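Local coordinates for protein glucose-6-phosphate isomerase (Chlamydia trachomatis D/UW-3/CX, PDB 6OTU) that catalyses the reversible isomerization of glucose 6-phosphate to fructose 6-phosphate, at residues K12-L15 and S19-A22; G159-P164 and I181-N186; A432-L437 and S454-L459. One frame throughout, in Å; residues are numbered along the deposited sequence.

Interaction 1 (K12-L15 and S19-A22); sequences KGFL and SLVA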
ATOM      1  N   LYS A  12     -33.146   2.402 -16.641  1.00 64.10           N
ATOM      2  CA  LYS A  12     -32.440   3.619 -17.039  1.00 61.53           C
ATOM      3  C   LYS A  12     -30.971   3.525 -16.640  1.00 61.44           C
ATOM      4  O   LYS A  12     -30.655   3.354 -15.460  1.00 59.86           O
ATOM      5  CB  LYS A  12     -33.089   4.861 -16.411  1.00 53.50           C
ATOM      6  N   GLY A  13     -30.077   3.631 -17.629  1.00 55.15           N
ATOM      7  CA  GLY A  13     -28.655   3.526 -17.372  1.00 47.19           C
ATOM      8  C   GLY A  13     -28.120   4.698 -16.560  1.00 52.87           C
ATOM      9  O   GLY A  13     -28.780   5.720 -16.352  1.00 53.12           O
ATOM     10  N   PHE A  14     -26.871   4.541 -16.112  1.00 46.31           N
ATOM     11  CA  PHE A  14     -26.276   5.462 -15.147  1.00 40.40           C
ATOM     12  C   PHE A  14     -26.439   6.923 -15.577  1.00 37.76           C
ATOM     13  O   PHE A  14     -27.037   7.731 -14.858  1.00 39.33           O
ATOM     14  CB  PHE A  14     -24.799   5.096 -14.950  1.00 32.48           C
ATOM     15  CG  PHE A  14     -24.032   6.074 -14.100  1.00 37.65           C
ATOM     16  CD1 PHE A  14     -24.473   6.404 -12.823  1.00 39.97           C
ATOM     17  CD2 PHE A  14     -22.855   6.651 -14.571  1.00 32.97           C
ATOM     18  CE1 PHE A  14     -23.759   7.294 -12.030  1.00 37.55           C
ATOM     19  CE2 PHE A  14     -22.130   7.535 -13.784  1.00 30.07           C
ATOM     20  CZ  PHE A  14     -22.578   7.860 -12.512  1.00 31.62           C
ATOM     21  N   LEU A  15     -25.947   7.269 -16.771  1.00 33.30           N
ATOM     22  CA  LEU A  15     -25.952   8.653 -17.245  1.00 39.69           C
ATOM     23  C   LEU A  15     -27.337   9.164 -17.626  1.00 47.69           C
ATOM     24  O   LEU A  15     -27.502  10.383 -17.777  1.00 49.50           O
ATOM     25  CB  LEU A  15     -25.025   8.810 -18.453  1.00 42.56           C
ATOM     26  CG  LEU A  15     -23.540   8.534 -18.221  1.00 46.41           C
ATOM     27  CD1 LEU A  15     -22.755   8.621 -19.520  1.00 47.00           C
ATOM     28  CD2 LEU A  15     -22.966   9.486 -17.169  1.00 50.11           C
ATOM     29  N   SER A  19     -31.783  12.055 -11.721  1.00 38.50           N
ATOM     30  CA  SER A  19     -31.039  12.479 -10.536  1.00 35.09           C
ATOM     31  C   SER A  19     -29.563  12.710 -10.838  1.00 38.52           C
ATOM     32  O   SER A  19     -28.926  13.568 -10.208  1.00 34.33           O
ATOM     33  CB  SER A  19     -31.153  11.453  -9.413  1.00 40.45           C
ATOM     34  OG  SER A  19     -32.427  11.462  -8.792  1.00 32.12           O
ATOM     35  N   LEU A  20     -28.990  11.931 -11.761  1.00 38.34           N
ATOM     36  CA  LEU A  20     -27.620  12.204 -12.172  1.00 36.26           C
ATOM     37  C   LEU A  20     -27.531  13.537 -12.899  1.00 36.03           C
ATOM     38  O   LEU A  20     -26.580  14.300 -12.699  1.00 38.85           O
ATOM     39  CB  LEU A  20     -27.082  11.074 -13.043  1.00 40.30           C
ATOM     40  CG  LEU A  20     -25.584  11.354 -13.199  1.00 52.48           C
ATOM     41  CD1 LEU A  20     -24.775  10.712 -12.064  1.00 48.21           C
ATOM     42  CD2 LEU A  20     -25.061  10.956 -14.569  1.00 54.85           C
ATOM     43  N   VAL A  21     -28.538  13.853 -13.713  1.00 32.88           N
ATOM     44  CA  VAL A  21     -28.586  15.161 -14.362  1.00 42.87           C
ATOM     45  C   VAL A  21     -28.617  16.283 -13.319  1.00 41.67           C
ATOM     46  O   VAL A  21     -27.877  17.270 -13.417  1.00 45.18           O
ATOM     47  CB  VAL A  21     -29.788  15.212 -15.325  1.00 42.07           C
ATOM     48  CG1 VAL A  21     -30.186  16.651 -15.665  1.00 37.80           C
ATOM     49  CG2 VAL A  21     -29.465  14.394 -16.568  1.00 38.29           C
ATOM     50  N   ALA A  22     -29.458  16.146 -12.295  1.00 34.28           N
ATOM     51  CA  ALA A  22     -29.458  17.148 -11.228  1.00 35.94           C
ATOM     52  C   ALA A  22     -28.097  17.233 -10.548  1.00 34.91           C
ATOM     53  O   ALA A  22     -27.631  18.325 -10.200  1.00 34.63           O
ATOM     54  CB  ALA A  22     -30.538  16.826 -10.199  1.00 32.56           C
TER
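Leu-20 overlaps both Phe-14 and Leu-15, and its two methyl groups divide the work. CD1 goes to the aromatic ring. It lies 3.6 Å from CE1 of Phe-14 and equally near the neighbouring CZ, so it meets the outer end of the ring, away from CG. CD2 of Leu-20 stands over one face of the same ring and also touches Leu-15, 3.6 Å from CD2 of Leu-15 and close to the CA of that residue. The side chains of Leu-15 and Leu-20 run alongside each other in the same direction, whereas that of Phe-14 lies roughly perpendicular to Leu-20. CG of Phe-14 is anti to the backbone N (chi1 173°), and this carries the ring to the side where Leu-20 can reach its far end. The CB of Leu-20 also comes within 3.8 Å of Phe-14 O. No hydrogen bond joins the two segments; the contact is apolar packing alone. Phe-14 and Leu-20 are buried, while Leu-15 is exposed.

Other parts of the chain complete the surroundings of the ring. Trp-487 meets Phe-14 edge-to-face, and Phe-370 meets it with the ring planes about 55° apart. The backbone is tied down too: Lys-12 O accepts a bond from Arg-78 NH1, and Ser-19 N bonds to Glu-77 OE1. The arrangement is a local hydrophobic contact at the start of the modelled chain, where a short 3-10 turn packs against the first turn of helix 18-26.

Interaction 2 (G159-P164 and I181-N186); sequences GSELGP and IFFVSN. With G6Q (glucose-6-phosphate), chain E.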
ATOM      1  N   GLY A 159      -7.554 -13.507  -3.737  1.00 38.84           N
ATOM      2  CA  GLY A 159      -8.675 -13.674  -2.824  1.00 40.13           C
ATOM      3  C   GLY A 159      -8.482 -14.780  -1.801  1.00 37.83           C
ATOM      4  O   GLY A 159      -9.101 -14.748  -0.731  1.00 35.11           O
ATOM      5  N   SER A 160      -7.631 -15.759  -2.099  1.00 35.63           N
ATOM      6  CA  SER A 160      -7.344 -16.839  -1.161  1.00 36.54           C
ATOM      7  C   SER A 160      -6.372 -16.453  -0.052  1.00 38.12           C
ATOM      8  O   SER A 160      -6.172 -17.265   0.859  1.00 38.42           O
ATOM      9  CB  SER A 160      -6.807 -18.077  -1.900  1.00 35.63           C
ATOM     10  OG  SER A 160      -7.791 -18.640  -2.763  1.00 37.54           O
ATOM     11  N   GLU A 161      -5.773 -15.255  -0.094  1.00 35.64           N
ATOM     12  CA  GLU A 161      -4.857 -14.816   0.956  1.00 35.65           C
ATOM     13  C   GLU A 161      -5.262 -13.508   1.621  1.00 38.55           C
ATOM     14  O   GLU A 161      -5.256 -13.420   2.855  1.00 42.88           O
ATOM     15  CB  GLU A 161      -3.434 -14.662   0.398  1.00 39.15           C
ATOM     16  CG  GLU A 161      -2.439 -14.155   1.450  1.00 44.69           C
ATOM     17  CD  GLU A 161      -1.403 -13.185   0.905  1.00 53.82           C
ATOM     18  OE1 GLU A 161      -1.672 -12.510  -0.111  1.00 59.50           O
ATOM     19  OE2 GLU A 161      -0.310 -13.095   1.504  1.00 60.48           O
ATOM     20  N   LEU A 162      -5.604 -12.479   0.838  1.00 35.80           N
ATOM     21  CA  LEU A 162      -5.596 -11.112   1.358  1.00 36.37           C
ATOM     22  C   LEU A 162      -6.698 -10.889   2.385  1.00 40.13           C
ATOM     23  O   LEU A 162      -6.453 -10.280   3.432  1.00 39.50           O
ATOM     24  CB  LEU A 162      -5.719 -10.108   0.211  1.00 38.77           C
ATOM     25  CG  LEU A 162      -4.420  -9.731  -0.484  1.00 45.78           C
ATOM     26  CD1 LEU A 162      -4.540  -8.351  -1.089  1.00 45.54           C
ATOM     27  CD2 LEU A 162      -3.294  -9.783   0.515  1.00 49.42           C
ATOM     28  N   GLY A 163      -7.910 -11.378   2.111  1.00 38.35           N
ATOM     29  CA  GLY A 163      -9.013 -11.265   3.036  1.00 32.53           C
ATOM     30  C   GLY A 163      -8.760 -11.985   4.351  1.00 36.16           C
ATOM     31  O   GLY A 163      -8.845 -11.387   5.432  1.00 32.80           O
ATOM     32  N   PRO A 164      -8.463 -13.292   4.291  1.00 34.00           N
ATOM     33  CA  PRO A 164      -8.044 -13.990   5.520  1.00 32.08           C
ATOM     34  C   PRO A 164      -6.915 -13.285   6.269  1.00 33.24           C
ATOM     35  O   PRO A 164      -7.007 -13.119   7.490  1.00 38.59           O
ATOM     36  CB  PRO A 164      -7.628 -15.371   4.999  1.00 36.74           C
ATOM     37  CG  PRO A 164      -8.502 -15.584   3.810  1.00 36.77           C
ATOM     38  CD  PRO A 164      -8.758 -14.236   3.191  1.00 32.12           C
ATOM     39  N   ILE A 181       1.258 -18.049  12.612  1.00 35.59           N
ATOM     40  CA  ILE A 181       0.461 -18.026  11.391  1.00 37.29           C
ATOM     41  C   ILE A 181       1.270 -17.352  10.292  1.00 38.73           C
ATOM     42  O   ILE A 181       1.784 -16.243  10.479  1.00 43.25           O
ATOM     43  CB  ILE A 181      -0.887 -17.305  11.604  1.00 40.81           C
ATOM     44  CG1 ILE A 181      -1.603 -17.851  12.850  1.00 37.99           C
ATOM     45  CG2 ILE A 181      -1.775 -17.415  10.374  1.00 30.43           C
ATOM     46  CD1 ILE A 181      -2.078 -19.274  12.710  1.00 31.17           C
ATOM     47  N   PHE A 182       1.385 -18.024   9.147  1.00 34.96           N
ATOM     48  CA  PHE A 182       2.141 -17.520   8.010  1.00 36.65           C
ATOM     49  C   PHE A 182       1.303 -17.629   6.746  1.00 35.65           C
ATOM     50  O   PHE A 182       0.395 -18.465   6.641  1.00 37.05           O
ATOM     51  CB  PHE A 182       3.462 -18.292   7.822  1.00 37.27           C
ATOM     52  CG  PHE A 182       4.367 -18.237   9.017  1.00 36.25           C
ATOM     53  CD1 PHE A 182       4.246 -19.168  10.038  1.00 34.87           C
ATOM     54  CD2 PHE A 182       5.323 -17.235   9.131  1.00 33.91           C
ATOM     55  CE1 PHE A 182       5.066 -19.101  11.151  1.00 37.24           C
ATOM     56  CE2 PHE A 182       6.154 -17.162  10.239  1.00 33.16           C
ATOM     57  CZ  PHE A 182       6.028 -18.098  11.251  1.00 34.96           C
ATOM     58  N   PHE A 183       1.627 -16.777   5.776  1.00 33.75           N
ATOM     59  CA  PHE A 183       0.991 -16.803   4.464  1.00 35.26           C
ATOM     60  C   PHE A 183       2.068 -16.912   3.406  1.00 34.51           C
ATOM     61  O   PHE A 183       2.973 -16.077   3.353  1.00 29.97           O
ATOM     62  CB  PHE A 183       0.131 -15.560   4.220  1.00 29.75           C
ATOM     63  CG  PHE A 183      -0.957 -15.389   5.225  1.00 37.94           C
ATOM     64  CD1 PHE A 183      -0.702 -14.769   6.436  1.00 29.83           C
ATOM     65  CD2 PHE A 183      -2.236 -15.872   4.972  1.00 35.04           C
ATOM     66  CE1 PHE A 183      -1.713 -14.623   7.375  1.00 41.02           C
ATOM     67  CE2 PHE A 183      -3.252 -15.717   5.907  1.00 34.95           C
ATOM     68  CZ  PHE A 183      -2.986 -15.090   7.111  1.00 29.85           C
ATOM     69  N   VAL A 184       1.964 -17.941   2.571  1.00 33.03           N
ATOM     70  CA  VAL A 184       2.845 -18.139   1.426  1.00 32.90           C
ATOM     71  C   VAL A 184       1.985 -17.974   0.177  1.00 35.92           C
ATOM     72  O   VAL A 184       1.040 -18.745  -0.047  1.00 33.51           O
ATOM     73  CB  VAL A 184       3.533 -19.514   1.477  1.00 32.22           C
ATOM     74  CG1 VAL A 184       4.342 -19.792   0.207  1.00 30.56           C
ATOM     75  CG2 VAL A 184       4.415 -19.609   2.697  1.00 30.68           C
ATOM     76  N   SER A 185       2.300 -16.967  -0.631  1.00 39.10           N
ATOM     77  CA  SER A 185       1.416 -16.589  -1.726  1.00 36.98           C
ATOM     78  C   SER A 185       2.162 -16.467  -3.053  1.00 32.84           C
ATOM     79  O   SER A 185       1.787 -17.105  -4.041  1.00 33.37           O
ATOM     80  CB  SER A 185       0.704 -15.277  -1.381  1.00 34.41           C
ATOM     81  OG  SER A 185       1.644 -14.270  -0.999  1.00 40.95           O
ATOM     82  N   ASN A 186       3.223 -15.660  -3.079  1.00 32.73           N
ATOM     83  CA  ASN A 186       3.942 -15.361  -4.315  1.00 39.45           C
ATOM     84  C   ASN A 186       4.571 -16.621  -4.910  1.00 39.02           C
ATOM     85  O   ASN A 186       5.032 -17.516  -4.196  1.00 39.06           O
ATOM     86  CB  ASN A 186       5.040 -14.320  -4.030  1.00 42.57           C
ATOM     87  CG  ASN A 186       5.433 -13.494  -5.263  1.00 37.96           C
ATOM     88  OD1 ASN A 186       5.315 -13.939  -6.406  1.00 37.39           O
ATOM     89  ND2 ASN A 186       5.920 -12.278  -5.016  1.00 32.87           N
TER
HETATM   90  C1  G6Q E 604     -10.575 -13.263  -6.683  1.00 50.79           C
HETATM   91  C2  G6Q E 604      -9.691 -13.435  -7.921  1.00 54.40           C
HETATM   92  C3  G6Q E 604      -8.275 -13.906  -7.606  1.00 43.73           C
HETATM   93  C4  G6Q E 604      -8.194 -15.360  -7.125  1.00 33.23           C
HETATM   94  C5  G6Q E 604      -6.757 -15.880  -7.165  1.00 32.86           C
HETATM   95  C6  G6Q E 604      -6.617 -17.242  -6.528  1.00 30.57           C
HETATM   96  O1  G6Q E 604     -11.731 -13.038  -6.821  1.00 45.79           O
HETATM   97  O2  G6Q E 604     -10.290 -14.329  -8.851  1.00 65.05           O
HETATM   98  O3  G6Q E 604      -7.689 -13.053  -6.621  1.00 43.87           O
HETATM   99  O4  G6Q E 604      -8.686 -15.465  -5.792  1.00 28.98           O
HETATM  100  O5  G6Q E 604      -6.311 -15.910  -8.524  1.00 33.71           O
HETATM  101  O6  G6Q E 604      -7.534 -18.145  -7.204  1.00 37.13           O
HETATM  102  P   G6Q E 604      -7.774 -19.630  -6.611  1.00 39.08           P
HETATM  103  O1P G6Q E 604      -8.396 -19.453  -5.236  1.00 36.08           O
HETATM  104  O2P G6Q E 604      -8.726 -20.279  -7.608  1.00 46.74           O
HETATM  105  O3P G6Q E 604      -6.420 -20.308  -6.558  1.00 36.59           O
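The backbones of 159-164 and 181-186 come closest at Glu-161 and Ser-185, whose CA atoms are 7.0 Å apart. The segments belong to a beta-alpha-beta crossover: strand 151-155, helix 162-172, strand 180-184. Glu-161 is the N-cap residue of that helix, and its side chain reaches across to the second strand. With CG anti to the backbone N (chi1 178°), the side chain leaves the backbone toward the strand, and a bend about the CB-CG bond brings the carboxylate to Ser-185. CG of Glu-161 packs 3.9 Å from CD2 of Phe-183, and OE2 lies 3.7 Å from CB of the same phenylalanine. The carboxylate and ring planes are 60° apart. Pro-164, in the first turn of the helix, adds a looser apolar contact, with CB 4.5 Å from CE2 of Phe-183.

OE2 of Glu-161 is also 3.4 Å from OG of Ser-185, at best a weak hydrogen bond; it has a long, weak ion pair with Lys-165 as well. The dimer interface reaches into the contact: the stronger partner of the Ser-185 hydroxyl is Asn-383 ND2 of the second subunit, and the Asn-186 side chain bonds to Gly-381 and Thr-382 of that subunit.

The turn before the helix binds glucose-6-phosphate, modelled here as the open-chain sugar. Thr-215 and the backbone N of Lys-211 are among its other partners. Gly-159 N gives its straighter bond to O3 of the sugar (2.9 Å, 157° at the hydrogen) and a weak, bent one to O4. One residue on, Ser-160 OG bonds to the phosphate oxygen O1P at 2.7 Å.

Interaction 3 (A432-L437 and S454-L459); sequences AQSLAL and SPSSIL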
ATOM      1  N   ALA A 432      -8.576  15.724  14.127  1.00 35.98           N
ATOM      2  CA  ALA A 432      -7.933  16.990  13.787  1.00 33.70           C
ATOM      3  C   ALA A 432      -7.564  17.050  12.310  1.00 43.79           C
ATOM      4  O   ALA A 432      -7.646  18.120  11.691  1.00 39.33           O
ATOM      5  CB  ALA A 432      -6.693  17.217  14.647  1.00 38.89           C
ATOM      6  N   GLN A 433      -7.178  15.909  11.722  1.00 31.60           N
ATOM      7  CA  GLN A 433      -6.700  15.893  10.339  1.00 37.34           C
ATOM      8  C   GLN A 433      -7.849  16.004   9.346  1.00 35.64           C
ATOM      9  O   GLN A 433      -7.746  16.725   8.346  1.00 42.92           O
ATOM     10  CB  GLN A 433      -5.881  14.623  10.083  1.00 30.77           C
ATOM     11  CG  GLN A 433      -4.540  14.630  10.787  1.00 34.94           C
ATOM     12  CD  GLN A 433      -3.408  15.158   9.901  1.00 42.85           C
ATOM     13  OE1 GLN A 433      -3.613  15.455   8.718  1.00 36.20           O
ATOM     14  NE2 GLN A 433      -2.206  15.285  10.479  1.00 31.23           N
ATOM     15  N   SER A 434      -8.944  15.296   9.610  1.00 30.85           N
ATOM     16  CA  SER A 434     -10.151  15.430   8.799  1.00 36.87           C
ATOM     17  C   SER A 434     -10.644  16.884   8.780  1.00 34.47           C
ATOM     18  O   SER A 434     -10.850  17.471   7.710  1.00 32.94           O
ATOM     19  CB  SER A 434     -11.220  14.474   9.338  1.00 36.06           C
ATOM     20  OG  SER A 434     -12.508  14.778   8.860  1.00 36.38           O
ATOM     21  N   LEU A 435     -10.807  17.493   9.958  1.00 31.66           N
ATOM     22  CA  LEU A 435     -11.162  18.913  10.023  1.00 32.13           C
ATOM     23  C   LEU A 435     -10.157  19.785   9.278  1.00 40.65           C
ATOM     24  O   LEU A 435     -10.544  20.686   8.524  1.00 38.09           O
ATOM     25  CB  LEU A 435     -11.269  19.353  11.478  1.00 32.74           C
ATOM     26  CG  LEU A 435     -12.535  18.836  12.156  1.00 43.85           C
ATOM     27  CD1 LEU A 435     -12.549  19.248  13.602  1.00 37.81           C
ATOM     28  CD2 LEU A 435     -13.770  19.367  11.461  1.00 41.48           C
ATOM     29  N   ALA A 436      -8.860  19.532   9.474  1.00 43.16           N
ATOM     30  CA  ALA A 436      -7.841  20.338   8.812  1.00 36.47           C
ATOM     31  C   ALA A 436      -7.916  20.181   7.298  1.00 40.34           C
ATOM     32  O   ALA A 436      -7.835  21.172   6.563  1.00 31.59           O
ATOM     33  CB  ALA A 436      -6.458  19.958   9.337  1.00 31.96           C
ATOM     34  N   LEU A 437      -8.103  18.943   6.817  1.00 36.88           N
ATOM     35  CA  LEU A 437      -8.204  18.710   5.376  1.00 39.21           C
ATOM     36  C   LEU A 437      -9.416  19.423   4.791  1.00 36.99           C
ATOM     37  O   LEU A 437      -9.349  19.966   3.683  1.00 34.30           O
ATOM     38  CB  LEU A 437      -8.268  17.203   5.076  1.00 30.14           C
ATOM     39  CG  LEU A 437      -6.951  16.410   5.120  1.00 38.00           C
ATOM     40  CD1 LEU A 437      -7.184  14.892   5.184  1.00 32.27           C
ATOM     41  CD2 LEU A 437      -6.036  16.771   3.946  1.00 29.74           C
ATOM     42  N   SER A 454     -10.610  19.427   0.978  1.00 40.65           N
ATOM     43  CA  SER A 454     -10.266  18.058   0.637  1.00 29.74           C
ATOM     44  C   SER A 454     -11.177  17.150   1.455  1.00 33.32           C
ATOM     45  O   SER A 454     -11.113  17.176   2.699  1.00 36.31           O
ATOM     46  CB  SER A 454      -8.788  17.780   0.929  1.00 29.58           C
ATOM     47  OG  SER A 454      -8.497  16.408   1.052  1.00 43.83           O
ATOM     48  N   PRO A 455     -12.063  16.378   0.824  1.00 33.73           N
ATOM     49  CA  PRO A 455     -13.157  15.739   1.565  1.00 31.79           C
ATOM     50  C   PRO A 455     -12.738  14.460   2.281  1.00 40.14           C
ATOM     51  O   PRO A 455     -11.792  13.770   1.899  1.00 29.12           O
ATOM     52  CB  PRO A 455     -14.185  15.432   0.468  1.00 33.15           C
ATOM     53  CG  PRO A 455     -13.370  15.277  -0.763  1.00 32.11           C
ATOM     54  CD  PRO A 455     -12.210  16.220  -0.638  1.00 29.39           C
ATOM     55  N   SER A 456     -13.496  14.134   3.329  1.00 29.64           N
ATOM     56  CA  SER A 456     -13.249  12.897   4.050  1.00 29.48           C
ATOM     57  C   SER A 456     -14.495  12.486   4.819  1.00 33.19           C
ATOM     58  O   SER A 456     -15.400  13.297   5.055  1.00 32.01           O
ATOM     59  CB  SER A 456     -12.047  13.021   5.004  1.00 34.11           C
ATOM     60  OG  SER A 456     -12.212  14.080   5.930  1.00 35.33           O
ATOM     61  N   SER A 457     -14.526  11.204   5.196  1.00 29.56           N
ATOM     62  CA  SER A 457     -15.509  10.667   6.123  1.00 31.86           C
ATOM     63  C   SER A 457     -14.797   9.927   7.253  1.00 33.64           C
ATOM     64  O   SER A 457     -13.607   9.600   7.173  1.00 34.88           O
ATOM     65  CB  SER A 457     -16.514   9.730   5.423  1.00 29.72           C
ATOM     66  OG  SER A 457     -15.910   8.508   5.035  1.00 39.91           O
ATOM     67  N   ILE A 458     -15.558   9.661   8.310  1.00 32.38           N
ATOM     68  CA  ILE A 458     -15.056   9.103   9.560  1.00 33.04           C
ATOM     69  C   ILE A 458     -15.993   7.975   9.964  1.00 41.34           C
ATOM     70  O   ILE A 458     -17.186   8.208  10.185  1.00 30.64           O
ATOM     71  CB  ILE A 458     -14.988  10.152  10.689  1.00 30.70           C
ATOM     72  CG1 ILE A 458     -14.189  11.390  10.274  1.00 38.02           C
ATOM     73  CG2 ILE A 458     -14.409   9.530  11.947  1.00 30.86           C
ATOM     74  CD1 ILE A 458     -14.138  12.493  11.357  1.00 31.24           C
ATOM     75  N   LEU A 459     -15.453   6.770  10.081  1.00 34.88           N
ATOM     76  CA  LEU A 459     -16.188   5.618  10.572  1.00 32.84           C
ATOM     77  C   LEU A 459     -15.522   5.133  11.853  1.00 36.51           C
ATOM     78  O   LEU A 459     -14.312   4.868  11.854  1.00 30.15           O
ATOM     79  CB  LEU A 459     -16.213   4.514   9.517  1.00 33.33           C
ATOM     80  CG  LEU A 459     -17.028   3.280   9.884  1.00 34.11           C
ATOM     81  CD1 LEU A 459     -18.497   3.643  10.070  1.00 30.31           C
ATOM     82  CD2 LEU A 459     -16.843   2.209   8.815  1.00 29.58           C
TER
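Ser-434 and Ser-456 meet hydroxyl to hydroxyl, with their OG atoms 3.0 Å apart; either could be the donor. Ser-434 OG has a second partner in Thr-60 OG1, and the same threonine hydroxyl bonds to the backbone O of Ser-456. A small polar cluster thus satisfies hydroxyl groups buried between helix and strand. Ser-434 OG is anti to its own N (chi1 164°), which extends it toward the strand. Its apolar neighbour there is Ile-458, whose CD1 lies 3.8 Å away from this oxygen.

A backbone bond closes the other end of the contact. Ser-454 N donates to Leu-437 O at 3.0 Å, with 159° at the hydrogen. CD2 of Leu-437 lies 3.8 Å from OG of Ser-454.

The contact lays the C-terminal part of helix 422-439 against the start of strand 456-461. That strand runs between 54-57 and 401-406 in the mixed sheet, and Phe-403 of strand 401-406 touches Ser-434, Leu-437 and Ser-456. Helix 389-394 packs on Leu-437, and the second subunit packs on Ala-432, Gln-433, Leu-435 and Ala-436 of the helix.

Overall arrangement
The three contacts follow one another along the chain without touching. Interaction 1 comes first, on helix 18-26 and the loop before it, away from the annotated sites. Interaction 2 belongs to the five-stranded parallel sheet, where strand 180-184 is outermost on its side. Interaction 3 belongs to the mixed sheet, through strand 456-461. The centres of interactions 2 and 3 are about 32 Å apart, on opposite sides of the chain's centre. This agrees with the two sheet-containing halves of the phosphoglucose isomerase fold. Interaction 1 lies about 28 Å from interaction 3 and 40 Å from interaction 2, centre to centre. Interactions 2 and 3 touch the second subunit; interaction 2 alone touches the bound sugar phosphate.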